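Local atomic coordinates of uncharacterized protein (Bacteroides caccae, PDB entry 4R4K), a protein that is of unknown function but adopts a cystatin-like fold and belongs to a family of the NTF2 clan, whose curved sheets often line a pocket. Residues V92-Y97 against D103-F108. Residues are numbered along the deposited sequence; the frame is centred on the assembly and turned at random.
Sequences VFEAGY and DLRVEF. With PEU (2,5,8,11,14,17,20,23,26,29,32,35,38,41,44,47,50,53,56,59,62,65,68,71,74,77,80-heptacosaoxadooctacontan-82-ol), chain I; ACT (acetate ion), chain G.
Phe93 and Ala95 pair with Val106 and Leu104 in an antiparallel ladder, the segment axes 4.7 Å apart at 173°. Phe93 and Val106 exchange two backbone hydrogen bonds, Phe93 N to Val106 O being nearly straight. At the other end Ala95 O accepts from both Leu104 N and Asp103 N, a classic beta bulge. Asp103 OD1 lies 3.0 Å from Ala95 O; both are acceptors, and OD1 is hydrogen-bonded to Tyr79 OH instead.

Val92, Glu94, Arg105 and Glu107 share one face of the sheet. Arg105 runs extended, with CG anti to the backbone N (chi1 180°), which lays its chain alongside Glu94. Glu94 OE2 forms a salt bridge with Arg105 NE at 3.5 Å, the carboxylate and guanidinium planes 43° apart. Val92 CG1 sits over one guanidinium face, displaced from its middle. Arg105 NH2 donates, at the edge of its guanidinium, to OXT of an acetate at 3.1 Å, probably carried in from the crystallisation solution. In the conformer given, Glu107 OE1 makes a long ion pair with Arg105 NH1 and OE2 is hydrogen-bonded to His90 NE2. A leucine in place of Arg105 would probably leave the Glu94 carboxylate without its cationic mate and freer to turn.

On the opposite face Leu104 CD2 meets the edge of the Phe93 ring at CE2, 4.2 Å away. Phe93 CB in turn touches the edge of the Phe108 ring. Tyr97 touches one bound polyether, and Asp103 lies in the pocket of another. The two strands form a beta hairpin as the third and fourth strands of the five-stranded antiparallel sheet of this cystatin-like fold.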
ATOM      1  N   VAL A  92      -7.592  -4.498  -6.782  1.00 19.32           N
ATOM      2  CA  VAL A  92      -6.876  -3.244  -6.635  1.00 17.46           C
ATOM      3  C   VAL A  92      -7.692  -2.337  -5.704  1.00 16.71           C
ATOM      4  O   VAL A  92      -8.889  -2.158  -5.891  1.00 18.32           O
ATOM      5  CB  VAL A  92      -6.646  -2.500  -7.959  1.00 20.09           C
ATOM      6  CG1 VAL A  92      -5.978  -1.151  -7.707  1.00 20.69           C
ATOM      7  CG2 VAL A  92      -5.829  -3.343  -8.913  1.00 17.98           C
ATOM      8  N   PHE A  93      -7.019  -1.871  -4.660  1.00 16.85           N
ATOM      9  CA  PHE A  93      -7.591  -0.994  -3.657  1.00 17.42           C
ATOM     10  C   PHE A  93      -6.973   0.398  -3.846  1.00 19.59           C
ATOM     11  O   PHE A  93      -5.757   0.529  -4.004  1.00 19.59           O
ATOM     12  CB  PHE A  93      -7.279  -1.532  -2.277  1.00 16.61           C
ATOM     13  CG  PHE A  93      -7.867  -0.730  -1.152  1.00 17.21           C
ATOM     14  CD1 PHE A  93      -9.197  -0.911  -0.759  1.00 17.93           C
ATOM     15  CD2 PHE A  93      -7.082   0.190  -0.460  1.00 16.95           C
ATOM     16  CE1 PHE A  93      -9.718  -0.185   0.302  1.00 20.49           C
ATOM     17  CE2 PHE A  93      -7.598   0.897   0.600  1.00 16.26           C
ATOM     18  CZ  PHE A  93      -8.911   0.699   0.992  1.00 21.51           C
ATOM     19  N   GLU A  94      -7.817   1.414  -3.854  1.00 19.06           N
ATOM     20  CA  GLU A  94      -7.403   2.796  -4.039  1.00 18.72           C
ATOM     21  C   GLU A  94      -8.040   3.685  -2.989  1.00 16.37           C
ATOM     22  O   GLU A  94      -9.197   3.485  -2.638  1.00 18.98           O
ATOM     23  CB  GLU A  94      -7.761   3.274  -5.446  1.00 23.03           C
ATOM     24  CG  GLU A  94      -6.673   2.916  -6.412  1.00 26.33           C
ATOM     25  CD  GLU A  94      -6.970   3.253  -7.856  1.00 32.77           C
ATOM     26  OE1 GLU A  94      -7.775   4.175  -8.134  1.00 32.25           O
ATOM     27  OE2 GLU A  94      -6.344   2.604  -8.713  1.00 33.57           O
ATOM     28  N   ALA A  95      -7.258   4.640  -2.467  1.00 15.44           N
ATOM     29  CA  ALA A  95      -7.764   5.588  -1.500  1.00 16.56           C
ATOM     30  C   ALA A  95      -7.201   6.980  -1.762  1.00 16.76           C
ATOM     31  O   ALA A  95      -6.062   7.135  -2.242  1.00 18.96           O
ATOM     32  CB  ALA A  95      -7.439   5.145  -0.090  1.00 16.53           C
ATOM     33  N   GLY A  96      -8.016   7.994  -1.477  1.00 15.71           N
ATOM     34  CA  GLY A  96      -7.600   9.372  -1.640  1.00 17.89           C
ATOM     35  C   GLY A  96      -8.765  10.333  -1.485  1.00 17.75           C
ATOM     36  O   GLY A  96      -9.935   9.896  -1.396  1.00 16.08           O
ATOM     37  N   TYR A  97      -8.436  11.623  -1.464  1.00 17.11           N
ATOM     38  CA  TYR A  97      -9.467  12.668  -1.438  1.00 18.27           C
ATOM     39  C   TYR A  97     -10.145  12.783  -2.798  1.00 18.54           C
ATOM     40  O   TYR A  97      -9.488  12.726  -3.838  1.00 20.98           O
ATOM     41  CB  TYR A  97      -8.857  14.021  -1.044  1.00 18.89           C
ATOM     42  CG  TYR A  97      -8.602  14.132   0.426  1.00 21.88           C
ATOM     43  CD1 TYR A  97      -9.652  14.298   1.309  1.00 23.02           C
ATOM     44  CD2 TYR A  97      -7.318  13.983   0.940  1.00 24.15           C
ATOM     45  CE1 TYR A  97      -9.436  14.361   2.679  1.00 29.25           C
ATOM     46  CE2 TYR A  97      -7.093  14.035   2.302  1.00 31.81           C
ATOM     47  CZ  TYR A  97      -8.148  14.232   3.164  1.00 31.78           C
ATOM     48  OH  TYR A  97      -7.944  14.260   4.528  1.00 41.25           O
ATOM     49  N   ASP A 103      -3.826   8.747  -2.929  1.00 18.60           N
ATOM     50  CA  ASP A 103      -2.628   8.623  -2.086  1.00 23.34           C
ATOM     51  C   ASP A 103      -2.261   7.186  -1.705  1.00 20.85           C
ATOM     52  O   ASP A 103      -1.270   6.967  -1.046  1.00 21.43           O
ATOM     53  CB  ASP A 103      -2.705   9.526  -0.860  1.00 28.00           C
ATOM     54  CG  ASP A 103      -3.880   9.248   0.003  1.00 30.67           C
ATOM     55  OD1 ASP A 103      -4.403   8.108   0.041  1.00 42.31           O
ATOM     56  OD2 ASP A 103      -4.283  10.232   0.666  1.00 42.51           O
ATOM     57  N   LEU A 104      -3.055   6.205  -2.126  1.00 19.67           N
ATOM     58  CA  LEU A 104      -2.731   4.786  -1.918  1.00 16.70           C
ATOM     59  C   LEU A 104      -3.354   3.951  -3.027  1.00 18.76           C
ATOM     60  O   LEU A 104      -4.529   4.115  -3.328  1.00 17.72           O
ATOM     61  CB  LEU A 104      -3.219   4.269  -0.540  1.00 16.21           C
ATOM     62  CG  LEU A 104      -2.983   2.787  -0.181  1.00 20.21           C
ATOM     63  CD1 LEU A 104      -1.514   2.484  -0.006  1.00 20.47           C
ATOM     64  CD2 LEU A 104      -3.721   2.358   1.088  1.00 22.51           C
ATOM     65  N   ARG A 105      -2.568   3.051  -3.616  1.00 15.81           N
ATOM     66  CA  ARG A 105      -3.076   2.030  -4.505  1.00 17.18           C
ATOM     67  C   ARG A 105      -2.318   0.763  -4.154  1.00 18.46           C
ATOM     68  O   ARG A 105      -1.090   0.774  -4.121  1.00 21.87           O
ATOM     69  CB  ARG A 105      -2.868   2.402  -5.976  1.00 20.16           C
ATOM     70  CG  ARG A 105      -3.345   1.431  -7.051  1.00 20.17           C
ATOM     71  CD  ARG A 105      -2.747   1.776  -8.389  1.00 26.22           C
ATOM     72  NE  ARG A 105      -3.322   0.941  -9.441  1.00 32.03           N
ATOM     73  CZ  ARG A 105      -2.858  -0.254  -9.796  1.00 29.22           C
ATOM     74  NH1 ARG A 105      -1.812  -0.795  -9.178  1.00 31.50           N
ATOM     75  NH2 ARG A 105      -3.453  -0.915 -10.783  1.00 32.85           N
ATOM     76  N   VAL A 106      -3.062  -0.298  -3.834  1.00 18.53           N
ATOM     77  CA  VAL A 106      -2.472  -1.589  -3.522  1.00 19.61           C
ATOM     78  C   VAL A 106      -3.067  -2.638  -4.456  1.00 19.79           C
ATOM     79  O   VAL A 106      -4.288  -2.728  -4.624  1.00 17.14           O
ATOM     80  CB  VAL A 106      -2.763  -2.024  -2.075  1.00 19.84           C
ATOM     81  CG1 VAL A 106      -1.923  -3.249  -1.722  1.00 18.95           C
ATOM     82  CG2 VAL A 106      -2.509  -0.881  -1.113  1.00 22.43           C
ATOM     83  N   GLU A 107      -2.182  -3.390  -5.102  1.00 18.73           N
ATOM     84  CA  GLU A 107      -2.573  -4.412  -6.055  0.50 20.20           C
ATOM     85  C   GLU A 107      -2.292  -5.785  -5.468  1.00 19.11           C
ATOM     86  O   GLU A 107      -1.152  -6.073  -5.060  1.00 18.92           O
ATOM     87  CB  GLU A 107      -1.796  -4.249  -7.363  0.50 23.24           C
ATOM     88  CG  GLU A 107      -2.202  -5.253  -8.432  0.50 28.66           C
ATOM     89  CD  GLU A 107      -1.530  -5.007  -9.767  0.50 37.05           C
ATOM     90  OE1 GLU A 107      -0.456  -4.389  -9.795  0.50 39.05           O
ATOM     91  OE2 GLU A 107      -2.072  -5.458 -10.790  0.50 46.43           O
ATOM     92  N   PHE A 108      -3.331  -6.622  -5.430  1.00 18.25           N
ATOM     93  CA  PHE A 108      -3.279  -7.960  -4.867  1.00 16.71           C
ATOM     94  C   PHE A 108      -3.522  -8.977  -5.973  1.00 18.46           C
ATOM     95  O   PHE A 108      -4.367  -8.765  -6.854  1.00 20.05           O
ATOM     96  CB  PHE A 108      -4.402  -8.183  -3.866  1.00 17.41           C
ATOM     97  CG  PHE A 108      -4.378  -7.268  -2.692  1.00 17.70           C
ATOM     98  CD1 PHE A 108      -3.668  -7.598  -1.538  1.00 17.52           C
ATOM     99  CD2 PHE A 108      -5.101  -6.106  -2.727  1.00 20.96           C
ATOM    100  CE1 PHE A 108      -3.693  -6.752  -0.453  1.00 16.25           C
ATOM    101  CE2 PHE A 108      -5.124  -5.256  -1.654  1.00 22.58           C
ATOM    102  CZ  PHE A 108      -4.432  -5.585  -0.507  1.00 20.37           C
TER
HETATM  103  OCY PEU I 205      -5.581  10.670   5.394  1.00 53.72           O
HETATM  104  CCZ PEU I 205      -6.769  11.447   5.577  1.00 59.20           C
HETATM  105  CDA PEU I 205      -7.948  10.572   6.005  1.00 58.09           C
HETATM  106  ODB PEU I 205      -7.460   9.348   6.550  1.00 63.43           O
HETATM  107  CDC PEU I 205      -8.466   8.377   6.833  1.00 59.35           C
HETATM  108  CDD PEU I 205      -7.986   7.018   6.321  1.00 54.37           C
HETATM  109  ODE PEU I 205      -7.911   6.077   7.395  1.00 51.00           O
HETATM  110  C   ACT G 203      -5.176   2.107 -12.442  1.00 58.49           C
HETATM  111  O   ACT G 203      -4.558   2.227 -13.517  1.00 64.58           O
HETATM  112  OXT ACT G 203      -5.587   0.995 -12.044  1.00 55.54           O
HETATM  113  CH3 ACT G 203      -5.422   3.331 -11.609  1.00 52.64           C